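Local atomic coordinates of klebicin C activity (Klebsiella pneumoniae, PDB entry 7NNA), a protein that probably serves as the Tol-binding domain of a Klebsiella bacteriocin, with a part in toxin import through the outer-membrane channel TolC. Residues A[55-60]-A[125-130]; A[66-71]-A[114-119]; A[79-84]-A[100-105]. One frame throughout, in Å; residues are numbered along the deposited sequence.

Contact 1 (A[55-60]-A[125-130]); sequences QAAKAK and EAYQAA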
ATOM      1  N   GLN A  55       6.486  -3.673  16.803  1.00 40.10           N
ATOM      2  CA  GLN A  55       6.669  -3.119  18.169  1.00 41.56           C
ATOM      3  C   GLN A  55       6.475  -4.260  19.209  1.00 43.35           C
ATOM      4  O   GLN A  55       7.205  -4.317  20.219  1.00 43.94           O
ATOM      5  CB  GLN A  55       5.683  -1.928  18.459  1.00 42.99           C
ATOM      6  CG  GLN A  55       5.800  -0.633  17.561  1.00 40.99           C
ATOM      7  CD  GLN A  55       7.086   0.119  17.862  1.00 43.13           C
ATOM      8  OE1 GLN A  55       7.671   0.024  18.969  1.00 44.10           O
ATOM      9  NE2 GLN A  55       7.593   0.858  16.892  1.00 42.70           N
ATOM     10  N   ALA A  56       5.537  -5.199  18.948  1.00 43.15           N
ATOM     11  CA  ALA A  56       5.330  -6.330  19.892  1.00 44.81           C
ATOM     12  C   ALA A  56       6.536  -7.308  19.884  1.00 44.16           C
ATOM     13  O   ALA A  56       6.917  -7.802  20.953  1.00 45.05           O
ATOM     14  CB  ALA A  56       4.033  -7.080  19.550  1.00 45.45           C
ATOM     15  N   ALA A  57       7.124  -7.601  18.710  1.00 42.61           N
ATOM     16  CA  ALA A  57       8.289  -8.500  18.660  1.00 43.31           C
ATOM     17  C   ALA A  57       9.511  -7.844  19.325  1.00 43.58           C
ATOM     18  O   ALA A  57      10.254  -8.520  20.046  1.00 43.39           O
ATOM     19  CB  ALA A  57       8.602  -8.880  17.219  1.00 44.05           C
ATOM     20  N   LYS A  58       9.657  -6.519  19.180  1.00 44.25           N
ATOM     21  CA  LYS A  58      10.719  -5.730  19.788  1.00 46.37           C
ATOM     22  C   LYS A  58      10.610  -5.832  21.303  1.00 47.58           C
ATOM     23  O   LYS A  58      11.609  -6.135  21.994  1.00 48.87           O
ATOM     24  CB  LYS A  58      10.594  -4.254  19.372  1.00 49.81           C
ATOM     25  CG  LYS A  58      11.835  -3.438  19.752  1.00 57.52           C
ATOM     26  CD  LYS A  58      11.607  -1.942  19.512  1.00 64.38           C
ATOM     27  CE  LYS A  58      12.881  -1.137  19.568  1.00 70.74           C
ATOM     28  NZ  LYS A  58      12.630   0.287  19.208  1.00 74.84           N
ATOM     29  N   ALA A  59       9.386  -5.693  21.831  1.00 43.11           N
ATOM     30  CA  ALA A  59       9.175  -5.816  23.273  1.00 42.17           C
ATOM     31  C   ALA A  59       9.504  -7.238  23.749  1.00 42.58           C
ATOM     32  O   ALA A  59      10.105  -7.440  24.838  1.00 41.02           O
ATOM     33  CB  ALA A  59       7.730  -5.468  23.618  1.00 42.03           C
ATOM     34  N   LYS A  60       9.100  -8.239  22.960  1.00 42.99           N
ATOM     35  CA  LYS A  60       9.340  -9.630  23.354  1.00 43.44           C
ATOM     36  C   LYS A  60      10.841  -9.985  23.364  1.00 43.31           C
ATOM     37  O   LYS A  60      11.328 -10.613  24.326  1.00 44.42           O
ATOM     38  CB  LYS A  60       8.502 -10.558  22.473  1.00 45.07           C
ATOM     39  CG  LYS A  60       8.698 -12.021  22.806  1.00 45.84           C
ATOM     40  CD  LYS A  60       7.783 -12.867  21.943  1.00 49.69           C
ATOM     41  CE  LYS A  60       8.152 -14.321  22.111  1.00 53.04           C
ATOM     42  NZ  LYS A  60       7.288 -15.187  21.301  1.00 56.62           N
ATOM     43  N   GLU A 125      15.173 -13.378  16.191  1.00 40.44           N
ATOM     44  CA  GLU A 125      14.875 -13.771  14.825  1.00 41.13           C
ATOM     45  C   GLU A 125      13.425 -13.337  14.456  1.00 39.93           C
ATOM     46  O   GLU A 125      13.167 -12.905  13.323  1.00 38.10           O
ATOM     47  CB  GLU A 125      15.004 -15.300  14.710  1.00 45.15           C
ATOM     48  CG  GLU A 125      16.404 -15.789  14.409  1.00 54.86           C
ATOM     49  CD  GLU A 125      16.636 -17.300  14.478  1.00 67.20           C
ATOM     50  OE1 GLU A 125      15.747 -18.038  14.974  1.00 66.68           O
ATOM     51  OE2 GLU A 125      17.735 -17.739  14.065  1.00 71.87           O
ATOM     52  N   ALA A 126      12.494 -13.464  15.400  1.00 38.92           N
ATOM     53  CA  ALA A 126      11.111 -13.063  15.155  1.00 37.86           C
ATOM     54  C   ALA A 126      11.011 -11.519  15.027  1.00 37.24           C
ATOM     55  O   ALA A 126      10.225 -11.033  14.213  1.00 36.57           O
ATOM     56  CB  ALA A 126      10.225 -13.585  16.282  1.00 37.77           C
ATOM     57  N   TYR A 127      11.864 -10.756  15.740  1.00 37.01           N
ATOM     58  CA  TYR A 127      11.896  -9.284  15.629  1.00 38.12           C
ATOM     59  C   TYR A 127      12.482  -8.886  14.292  1.00 37.99           C
ATOM     60  O   TYR A 127      11.941  -7.995  13.642  1.00 37.53           O
ATOM     61  CB  TYR A 127      12.709  -8.678  16.784  1.00 38.93           C
ATOM     62  CG  TYR A 127      12.925  -7.191  16.644  1.00 41.92           C
ATOM     63  CD1 TYR A 127      11.857  -6.332  16.404  1.00 43.22           C
ATOM     64  CD2 TYR A 127      14.198  -6.647  16.702  1.00 44.84           C
ATOM     65  CE1 TYR A 127      12.048  -4.967  16.259  1.00 45.83           C
ATOM     66  CE2 TYR A 127      14.403  -5.277  16.590  1.00 48.11           C
ATOM     67  CZ  TYR A 127      13.322  -4.439  16.369  1.00 49.56           C
ATOM     68  OH  TYR A 127      13.513  -3.082  16.277  1.00 54.18           O
ATOM     69  N   GLN A 128      13.566  -9.553  13.855  1.00 38.27           N
ATOM     70  CA  GLN A 128      14.110  -9.284  12.531  1.00 39.56           C
ATOM     71  C   GLN A 128      13.091  -9.631  11.439  1.00 39.89           C
ATOM     72  O   GLN A 128      12.902  -8.822  10.532  1.00 39.68           O
ATOM     73  CB  GLN A 128      15.471 -10.004  12.337  1.00 41.70           C
ATOM     74  CG  GLN A 128      16.584  -9.467  13.255  1.00 43.94           C
ATOM     75  CD  GLN A 128      16.794  -7.983  13.107  1.00 50.45           C
ATOM     76  OE1 GLN A 128      16.762  -7.440  12.008  1.00 51.59           O
ATOM     77  NE2 GLN A 128      16.971  -7.276  14.213  1.00 51.60           N
ATOM     78  N   ALA A 129      12.349 -10.752  11.559  1.00 39.87           N
ATOM     79  CA  ALA A 129      11.326 -11.102  10.553  1.00 38.66           C
ATOM     80  C   ALA A 129      10.202 -10.089  10.498  1.00 36.68           C
ATOM     81  O   ALA A 129       9.729  -9.755   9.406  1.00 35.36           O
ATOM     82  CB  ALA A 129      10.751 -12.500  10.829  1.00 39.43           C
ATOM     83  N   ALA A 130       9.797  -9.554  11.656  1.00 35.78           N
ATOM     84  CA  ALA A 130       8.732  -8.533  11.703  1.00 34.72           C
ATOM     85  C   ALA A 130       9.245  -7.203  11.155  1.00 33.55           C
ATOM     86  O   ALA A 130       8.485  -6.504  10.484  1.00 32.01           O
ATOM     87  CB  ALA A 130       8.233  -8.380  13.137  1.00 34.21           C
TER
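Tyr127 sends its CG anti to the backbone N (chi1 173°), and Lys58 on the facing helix does the same; the two side chains lie side by side and point the same way, with the lysine stem against the ring. The lysine, fully extended, runs along the phenol: its CB comes to 3.5 Å from Tyr127 CE1, CG lies near CE1 and CZ, and CD and CE pass the hydroxyl, with CE at 3.9 Å from Tyr127 OH. Closer to the backbone, Lys58 CA makes an off-centre CH-pi contact, 4.1 Å from the centroid of the Tyr127 ring and 30° off its normal. The lysine thus contributes its aliphatic stem, while its charged end leads away from the opposing helix. This is the side-by-side packing of an antiparallel helical hairpin: the local axes of helices 14-79 and 93-197 run 161° apart in direction and approach to 8.4 Å. Small residues permit that spacing. Ala57 CB faces the opposing backbone, 3.7 Å from Tyr127 CA, and also meets Ala130 CB at 4.1 Å. No hydrogen bond spans the two segments; dispersion and methyl packing account for the contact, which lies at the surface. Tyr127 also touches Gln54 and Gln61, residues before and after 55-60 on helix 14-79.

Contact 2 (A[66-71]-A[114-119]); sequences QHLKDV and KKAERE. Unlike the reference sequence in segment 66-71: Gln66 (reference Leu).
The imidazole of His67 meets Ala116 across the helix pair through one carbon, CD2, which is 3.7 Å from Ala116 CB; the methyl approaches obliquely. One face of the same ring carries Val71 CG2, a turn further along its own helix and 3.8 Å above the ring plane, offset toward the rim. Together they form a layer of the antiparallel hairpin made by helices 14-79 and 93-197, whose local axes are 8.7 Å apart and 163° from parallel. Ala116 is the buried centre of the layer. Its methyl sits among His67 CD2, Leu68 CA and Val71 CG2, and the short distance between Leu68 CA and Ala116 CA, 5.0 Å, reflects how little bulk a methyl places between the helices.

Leu68 extends the apolar patch to the next residue. With CG anti to the backbone N (chi1 171°), it crosses Glu117 obliquely and lays both methyls against that residue: CD1 is 3.8 Å from Glu117 CB, and CD2 is near CG and CA. Leu68 thus packs on the CB-CG stem of Glu117, whose OE1 forms a salt bridge with Arg113, one turn earlier. The same Arg113 is also touched by Leu68 and Val71. Glu119 OE2 stands 6.3 Å from His67 NE2, not in contact, and might slightly favour a protonated imidazole. On the outer flank of 66-71, Gln66, where the reference sequence has leucine, donates a hydrogen bond within its own helix: NE2 is 3.0 Å from Asp70 OD1, which it meets from 40° above the carboxylate plane.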
ATOM      1  N   GLN A  66      16.371 -10.009  28.761  1.00 41.46           N
ATOM      2  CA  GLN A  66      16.475  -9.721  30.192  1.00 42.46           C
ATOM      3  C   GLN A  66      16.409 -11.002  30.994  1.00 42.21           C
ATOM      4  O   GLN A  66      17.158 -11.152  31.976  1.00 43.57           O
ATOM      5  CB  GLN A  66      15.368  -8.763  30.640  1.00 45.32           C
ATOM      6  CG  GLN A  66      15.463  -8.397  32.142  1.00 51.77           C
ATOM      7  CD  GLN A  66      16.759  -7.672  32.456  1.00 56.46           C
ATOM      8  OE1 GLN A  66      17.152  -6.714  31.768  1.00 56.64           O
ATOM      9  NE2 GLN A  66      17.457  -8.130  33.507  1.00 56.10           N
ATOM     10  N   HIS A  67      15.555 -11.950  30.595  1.00 40.75           N
ATOM     11  CA  HIS A  67      15.482 -13.221  31.312  1.00 40.77           C
ATOM     12  C   HIS A  67      16.830 -13.977  31.245  1.00 37.85           C
ATOM     13  O   HIS A  67      17.308 -14.471  32.265  1.00 38.44           O
ATOM     14  CB  HIS A  67      14.333 -14.070  30.798  1.00 43.49           C
ATOM     15  CG  HIS A  67      14.248 -15.348  31.536  1.00 47.24           C
ATOM     16  ND1 HIS A  67      14.011 -15.367  32.895  1.00 50.72           N
ATOM     17  CD2 HIS A  67      14.423 -16.608  31.099  1.00 48.59           C
ATOM     18  CE1 HIS A  67      14.006 -16.643  33.240  1.00 51.47           C
ATOM     19  NE2 HIS A  67      14.214 -17.427  32.182  1.00 51.10           N
ATOM     20  N   LEU A  68      17.468 -13.993  30.072  1.00 34.92           N
ATOM     21  CA  LEU A  68      18.784 -14.608  29.887  1.00 33.34           C
ATOM     22  C   LEU A  68      19.816 -13.904  30.795  1.00 34.25           C
ATOM     23  O   LEU A  68      20.555 -14.556  31.521  1.00 32.73           O
ATOM     24  CB  LEU A  68      19.188 -14.470  28.406  1.00 32.40           C
ATOM     25  CG  LEU A  68      20.628 -14.869  28.043  1.00 31.16           C
ATOM     26  CD1 LEU A  68      20.937 -16.352  28.449  1.00 30.27           C
ATOM     27  CD2 LEU A  68      20.826 -14.707  26.598  1.00 32.25           C
ATOM     28  N   LYS A  69      19.793 -12.577  30.841  1.00 36.36           N
ATOM     29  CA  LYS A  69      20.682 -11.801  31.698  1.00 38.43           C
ATOM     30  C   LYS A  69      20.481 -12.233  33.197  1.00 38.22           C
ATOM     31  O   LYS A  69      21.464 -12.472  33.923  1.00 35.93           O
ATOM     32  CB  LYS A  69      20.353 -10.301  31.491  1.00 43.07           C
ATOM     33  CG  LYS A  69      21.314  -9.319  32.151  1.00 52.49           C
ATOM     34  CD  LYS A  69      20.647  -7.923  32.322  1.00 62.48           C
ATOM     35  CE  LYS A  69      20.753  -7.416  33.762  1.00 69.87           C
ATOM     36  NZ  LYS A  69      20.754  -8.549  34.748  1.00 70.58           N
ATOM     37  N   ASP A  70      19.201 -12.400  33.624  1.00 38.04           N
ATOM     38  CA  ASP A  70      18.910 -12.845  35.006  1.00 37.93           C
ATOM     39  C   ASP A  70      19.441 -14.281  35.338  1.00 33.98           C
ATOM     40  O   ASP A  70      19.849 -14.570  36.470  1.00 32.30           O
ATOM     41  CB  ASP A  70      17.403 -12.832  35.218  1.00 41.75           C
ATOM     42  CG  ASP A  70      16.789 -11.461  35.144  1.00 50.22           C
ATOM     43  OD1 ASP A  70      17.522 -10.459  35.380  1.00 53.07           O
ATOM     44  OD2 ASP A  70      15.591 -11.380  34.847  1.00 52.49           O
ATOM     45  N   VAL A  71      19.387 -15.198  34.355  1.00 35.21           N
ATOM     46  CA  VAL A  71      19.899 -16.557  34.541  1.00 32.35           C
ATOM     47  C   VAL A  71      21.428 -16.508  34.568  1.00 32.46           C
ATOM     48  O   VAL A  71      22.075 -17.199  35.405  1.00 31.47           O
ATOM     49  CB  VAL A  71      19.364 -17.556  33.471  1.00 32.09           C
ATOM     50  CG1 VAL A  71      19.974 -18.940  33.689  1.00 31.46           C
ATOM     51  CG2 VAL A  71      17.840 -17.640  33.537  1.00 33.20           C
ATOM     52  N   LYS A 114      21.038 -22.201  28.887  1.00 28.56           N
ATOM     53  CA  LYS A 114      20.974 -22.654  27.485  1.00 32.14           C
ATOM     54  C   LYS A 114      19.556 -22.499  26.944  1.00 33.87           C
ATOM     55  O   LYS A 114      19.370 -22.061  25.784  1.00 35.50           O
ATOM     56  CB  LYS A 114      21.406 -24.137  27.394  1.00 34.64           C
ATOM     57  CG  LYS A 114      22.919 -24.324  27.263  1.00 39.22           C
ATOM     58  CD  LYS A 114      23.260 -25.811  26.933  1.00 46.39           C
ATOM     59  CE  LYS A 114      24.725 -26.023  26.543  1.00 53.23           C
ATOM     60  NZ  LYS A 114      25.792 -25.753  27.640  1.00 51.63           N
ATOM     61  N   LYS A 115      18.553 -22.826  27.760  0.54 33.95           N
ATOM     62  CA  LYS A 115      17.161 -22.674  27.338  0.54 36.46           C
ATOM     63  C   LYS A 115      16.769 -21.201  27.232  0.54 37.95           C
ATOM     64  O   LYS A 115      16.142 -20.805  26.233  0.54 40.65           O
ATOM     65  CB  LYS A 115      16.256 -23.410  28.322  0.54 38.66           C
ATOM     66  CG  LYS A 115      14.797 -23.390  27.936  0.54 41.70           C
ATOM     67  CD  LYS A 115      13.929 -23.810  29.086  0.54 44.91           C
ATOM     68  CE  LYS A 115      12.488 -23.940  28.649  0.54 51.20           C
ATOM     69  NZ  LYS A 115      11.626 -24.204  29.813  0.54 53.97           N
ATOM     70  N   ALA A 116      17.163 -20.353  28.213  1.00 36.94           N
ATOM     71  CA  ALA A 116      16.848 -18.914  28.106  1.00 34.59           C
ATOM     72  C   ALA A 116      17.511 -18.303  26.851  1.00 32.18           C
ATOM     73  O   ALA A 116      16.905 -17.424  26.165  1.00 30.05           O
ATOM     74  CB  ALA A 116      17.299 -18.158  29.333  1.00 34.98           C
ATOM     75  N   GLU A 117      18.728 -18.785  26.528  1.00 32.05           N
ATOM     76  CA  GLU A 117      19.393 -18.277  25.356  1.00 33.58           C
ATOM     77  C   GLU A 117      18.717 -18.735  24.066  1.00 34.96           C
ATOM     78  O   GLU A 117      18.549 -17.930  23.139  1.00 34.78           O
ATOM     79  CB  GLU A 117      20.902 -18.564  25.350  1.00 36.81           C
ATOM     80  CG  GLU A 117      21.517 -17.792  24.196  1.00 43.25           C
ATOM     81  CD  GLU A 117      23.012 -17.650  24.245  1.00 57.56           C
ATOM     82  OE1 GLU A 117      23.663 -18.619  24.682  1.00 55.76           O
ATOM     83  OE2 GLU A 117      23.537 -16.577  23.857  1.00 66.82           O
ATOM     84  N   ARG A 118      18.323 -20.012  23.975  1.00 37.34           N
ATOM     85  CA  ARG A 118      17.582 -20.488  22.796  1.00 39.59           C
ATOM     86  C   ARG A 118      16.297 -19.636  22.552  1.00 38.69           C
ATOM     87  O   ARG A 118      16.003 -19.223  21.405  1.00 38.40           O
ATOM     88  CB  ARG A 118      17.184 -21.950  23.007  1.00 45.33           C
ATOM     89  CG  ARG A 118      17.826 -22.869  21.970  1.00 56.47           C
ATOM     90  CD  ARG A 118      17.445 -24.335  22.107  1.00 63.95           C
ATOM     91  NE  ARG A 118      18.230 -24.996  23.138  1.00 71.40           N
ATOM     92  CZ  ARG A 118      17.740 -25.430  24.297  1.00 75.41           C
ATOM     93  NH1 ARG A 118      18.538 -25.994  25.188  1.00 73.71           N
ATOM     94  NH2 ARG A 118      16.441 -25.320  24.561  1.00 76.95           N
ATOM     95  N   GLU A 119      15.580 -19.318  23.628  1.00 37.79           N
ATOM     96  CA  GLU A 119      14.358 -18.514  23.532  1.00 38.34           C
ATOM     97  C   GLU A 119      14.641 -17.062  23.167  1.00 38.01           C
ATOM     98  O   GLU A 119      13.858 -16.465  22.412  1.00 37.89           O
ATOM     99  CB  GLU A 119      13.541 -18.588  24.833  1.00 41.01           C
ATOM    100  CG  GLU A 119      12.989 -19.979  25.068  1.00 53.45           C
ATOM    101  CD  GLU A 119      12.104 -20.114  26.292  1.00 70.84           C
ATOM    102  OE1 GLU A 119      12.015 -21.239  26.836  1.00 76.05           O
ATOM    103  OE2 GLU A 119      11.510 -19.092  26.715  1.00 75.79           O
TER

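Contact 3 (A[79-84]-A[100-105]); sequences NKTRPT and AEFIGR
A type I beta turn, Asn79 to Arg82, leads from helix 14-79 into the loop before helix 93-197 and packs on the second helix chiefly around one aromatic side chain, the buried Phe102. Arg82 supplies the cover on one face: its CA stands 3.7 Å from the centroid of the Phe102 ring and 17° off the ring normal, a well-placed CH-pi contact. The Arg82 chain bends at chi3 and brings its guanidinium back to the ring, where Phe102 CE2 sits 3.7 Å above the middle of the guanidinium plane. The two planes are 61° apart, so this is a ring carbon meeting a guanidinium face rather than a stack. Pro83 closes against the root of the phenylalanine, with its CD 3.6 Å from Phe102 CB.

Polar atoms gather near the ring edge. Thr81 OG1 approaches Phe102 CD1 near the ring plane, at 3.6 Å, and accepts a hydrogen bond from Arg105 NH2 (3.0 Å, N-H...O angle 148°). Thr81 OG1 is also bonded to Asn78 O, and Arg105 NE to Asn78 OD1, so Asn78, the turn and helix 93-197 are tied through one small polar network. Asn79 OD1 reaches Phe102 CZ but has its polar partner in Gln106 NE2. Beyond the two segments, Arg82 leans on Gln106 while Pro83 touches Ala98 and Met99, so the connecting chain lies along helix 93-197 on both sides of Phe102 in sequence.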
ATOM      1  N   ASN A  79      28.533 -19.338  41.377  1.00 26.54           N
ATOM      2  CA  ASN A  79      29.982 -19.573  41.232  1.00 25.63           C
ATOM      3  C   ASN A  79      30.793 -19.104  42.442  1.00 28.75           C
ATOM      4  O   ASN A  79      31.844 -19.689  42.736  1.00 27.75           O
ATOM      5  CB  ASN A  79      30.456 -18.949  39.925  1.00 24.58           C
ATOM      6  CG  ASN A  79      29.934 -19.729  38.744  1.00 22.08           C
ATOM      7  OD1 ASN A  79      29.460 -20.881  38.884  1.00 21.62           O
ATOM      8  ND2 ASN A  79      29.985 -19.123  37.555  1.00 19.17           N
ATOM      9  N   LYS A  80      30.238 -18.151  43.216  1.00 30.80           N
ATOM     10  CA  LYS A  80      30.912 -17.729  44.463  1.00 33.62           C
ATOM     11  C   LYS A  80      30.987 -18.819  45.480  1.00 34.72           C
ATOM     12  O   LYS A  80      31.808 -18.700  46.385  1.00 37.73           O
ATOM     13  CB  LYS A  80      30.186 -16.524  45.093  1.00 37.68           C
ATOM     14  CG  LYS A  80      30.034 -15.370  44.103  1.00 44.65           C
ATOM     15  CD  LYS A  80      31.336 -14.764  43.739  1.00 52.43           C
ATOM     16  CE  LYS A  80      31.166 -13.457  42.950  1.00 60.50           C
ATOM     17  NZ  LYS A  80      29.908 -12.739  43.282  1.00 63.53           N
ATOM     18  N   THR A  81      30.079 -19.804  45.451  1.00 33.37           N
ATOM     19  CA  THR A  81      30.063 -20.884  46.439  1.00 33.19           C
ATOM     20  C   THR A  81      30.993 -22.047  46.086  1.00 31.19           C
ATOM     21  O   THR A  81      30.957 -23.079  46.777  1.00 31.19           O
ATOM     22  CB  THR A  81      28.611 -21.441  46.631  1.00 35.38           C
ATOM     23  OG1 THR A  81      28.200 -22.194  45.491  1.00 33.24           O
ATOM     24  CG2 THR A  81      27.591 -20.332  46.895  1.00 37.65           C
ATOM     25  N   ARG A  82      31.814 -21.922  45.019  1.00 27.23           N
ATOM     26  CA  ARG A  82      32.733 -23.019  44.641  1.00 27.04           C
ATOM     27  C   ARG A  82      33.649 -23.394  45.846  1.00 26.89           C
ATOM     28  O   ARG A  82      34.336 -22.540  46.385  1.00 26.20           O
ATOM     29  CB  ARG A  82      33.654 -22.594  43.464  1.00 26.78           C
ATOM     30  CG  ARG A  82      34.564 -23.721  42.951  1.00 28.86           C
ATOM     31  CD  ARG A  82      35.631 -23.177  41.999  1.00 31.26           C
ATOM     32  NE  ARG A  82      34.957 -22.598  40.818  1.00 31.32           N
ATOM     33  CZ  ARG A  82      34.634 -23.303  39.730  1.00 30.09           C
ATOM     34  NH1 ARG A  82      35.002 -24.591  39.624  1.00 27.52           N
ATOM     35  NH2 ARG A  82      33.920 -22.744  38.761  1.00 25.21           N
ATOM     36  N   PRO A  83      33.628 -24.654  46.280  1.00 28.20           N
ATOM     37  CA  PRO A  83      34.509 -25.062  47.400  1.00 29.69           C
ATOM     38  C   PRO A  83      35.958 -25.300  46.974  1.00 34.02           C
ATOM     39  O   PRO A  83      36.237 -25.476  45.798  1.00 34.25           O
ATOM     40  CB  PRO A  83      33.888 -26.400  47.892  1.00 29.87           C
ATOM     41  CG  PRO A  83      33.216 -26.952  46.683  1.00 29.64           C
ATOM     42  CD  PRO A  83      32.821 -25.776  45.769  1.00 27.33           C
ATOM     43  N   THR A  84      36.878 -25.394  47.962  1.00 35.95           N
ATOM     44  CA  THR A  84      38.287 -25.670  47.693  1.00 40.30           C
ATOM     45  C   THR A  84      38.557 -27.125  47.960  1.00 42.29           C
ATOM     46  O   THR A  84      38.319 -27.594  49.071  1.00 41.58           O
ATOM     47  CB  THR A  84      39.152 -24.785  48.615  1.00 43.86           C
ATOM     48  OG1 THR A  84      39.086 -23.474  48.042  1.00 46.86           O
ATOM     49  CG2 THR A  84      40.611 -25.244  48.704  1.00 45.31           C
ATOM     50  N   ALA A 100      30.600 -32.083  44.733  1.00 25.66           N
ATOM     51  CA  ALA A 100      29.581 -32.720  43.884  1.00 26.62           C
ATOM     52  C   ALA A 100      28.292 -31.864  43.818  1.00 27.83           C
ATOM     53  O   ALA A 100      27.686 -31.679  42.735  1.00 27.75           O
ATOM     54  CB  ALA A 100      29.283 -34.148  44.399  1.00 27.16           C
ATOM     55  N   GLU A 101      27.875 -31.320  44.995  1.00 28.03           N
ATOM     56  CA  GLU A 101      26.695 -30.460  45.023  1.00 26.54           C
ATOM     57  C   GLU A 101      26.905 -29.144  44.275  1.00 27.01           C
ATOM     58  O   GLU A 101      25.985 -28.659  43.584  1.00 27.09           O
ATOM     59  CB  GLU A 101      26.311 -30.165  46.490  1.00 28.05           C
ATOM     60  CG  GLU A 101      25.700 -31.385  47.173  1.00 34.94           C
ATOM     61  CD  GLU A 101      25.474 -31.236  48.671  0.80 46.14           C
ATOM     62  OE1 GLU A 101      25.470 -30.083  49.165  0.80 48.92           O
ATOM     63  OE2 GLU A 101      25.299 -32.277  49.349  0.80 47.37           O
ATOM     64  N   PHE A 102      28.109 -28.545  44.375  1.00 26.25           N
ATOM     65  CA  PHE A 102      28.395 -27.321  43.621  1.00 25.14           C
ATOM     66  C   PHE A 102      28.318 -27.620  42.096  1.00 24.31           C
ATOM     67  O   PHE A 102      27.736 -26.828  41.325  1.00 23.28           O
ATOM     68  CB  PHE A 102      29.817 -26.766  43.984  1.00 24.05           C
ATOM     69  CG  PHE A 102      30.237 -25.682  43.008  1.00 23.99           C
ATOM     70  CD1 PHE A 102      29.731 -24.392  43.121  1.00 25.26           C
ATOM     71  CD2 PHE A 102      31.128 -25.957  41.971  1.00 23.40           C
ATOM     72  CE1 PHE A 102      30.066 -23.409  42.174  1.00 26.04           C
ATOM     73  CE2 PHE A 102      31.464 -24.976  41.047  1.00 24.26           C
ATOM     74  CZ  PHE A 102      30.881 -23.729  41.122  1.00 25.36           C
ATOM     75  N   ILE A 103      28.923 -28.753  41.649  1.00 23.47           N
ATOM     76  CA  ILE A 103      28.908 -29.070  40.217  1.00 23.49           C
ATOM     77  C   ILE A 103      27.484 -29.292  39.740  1.00 24.38           C
ATOM     78  O   ILE A 103      27.121 -28.799  38.672  1.00 24.37           O
ATOM     79  CB  ILE A 103      29.792 -30.325  39.959  1.00 24.37           C
ATOM     80  CG1 ILE A 103      31.257 -30.041  40.319  1.00 25.16           C
ATOM     81  CG2 ILE A 103      29.657 -30.798  38.480  1.00 25.00           C
ATOM     82  CD1 ILE A 103      32.187 -31.320  40.062  1.00 28.32           C
ATOM     83  N   GLY A 104      26.655 -29.950  40.559  1.00 27.48           N
ATOM     84  CA  GLY A 104      25.254 -30.205  40.201  1.00 28.86           C
ATOM     85  C   GLY A 104      24.501 -28.897  40.025  1.00 30.55           C
ATOM     86  O   GLY A 104      23.695 -28.756  39.100  1.00 30.48           O
ATOM     87  N   ARG A 105      24.745 -27.924  40.929  1.00 30.32           N
ATOM     88  CA  ARG A 105      24.078 -26.605  40.840  1.00 27.86           C
ATOM     89  C   ARG A 105      24.579 -25.839  39.619  1.00 28.23           C
ATOM     90  O   ARG A 105      23.786 -25.217  38.914  1.00 29.14           O
ATOM     91  CB  ARG A 105      24.436 -25.760  42.054  1.00 28.60           C
ATOM     92  CG  ARG A 105      23.641 -26.141  43.329  1.00 32.97           C
ATOM     93  CD  ARG A 105      23.770 -25.091  44.388  1.00 34.75           C
ATOM     94  NE  ARG A 105      25.176 -24.770  44.728  1.00 34.77           N
ATOM     95  CZ  ARG A 105      25.875 -25.339  45.707  1.00 37.34           C
ATOM     96  NH1 ARG A 105      25.397 -26.412  46.340  1.00 36.03           N
ATOM     97  NH2 ARG A 105      27.095 -24.902  45.998  1.00 33.41           N
TER

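In the fold
The three contacts are nested along the chain: contact 3 lies inside the loop closed by contact 2, and contact 2 inside that closed by contact 1. Contacts 1 and 2 join helices 14-79 and 93-197, while contact 3 packs the connecting loop on the second of these. The centres of contacts 1 and 2 are 16 Å apart, those of contacts 2 and 3 are 21 Å apart, and those of contacts 1 and 3 are 37 Å apart. The last equals the sum of the other two at this precision, so they lie almost in line; none touches another. They therefore trace the closing end of one long antiparallel hairpin. Such an elongated rod is consistent with a domain that engages the TolC channel.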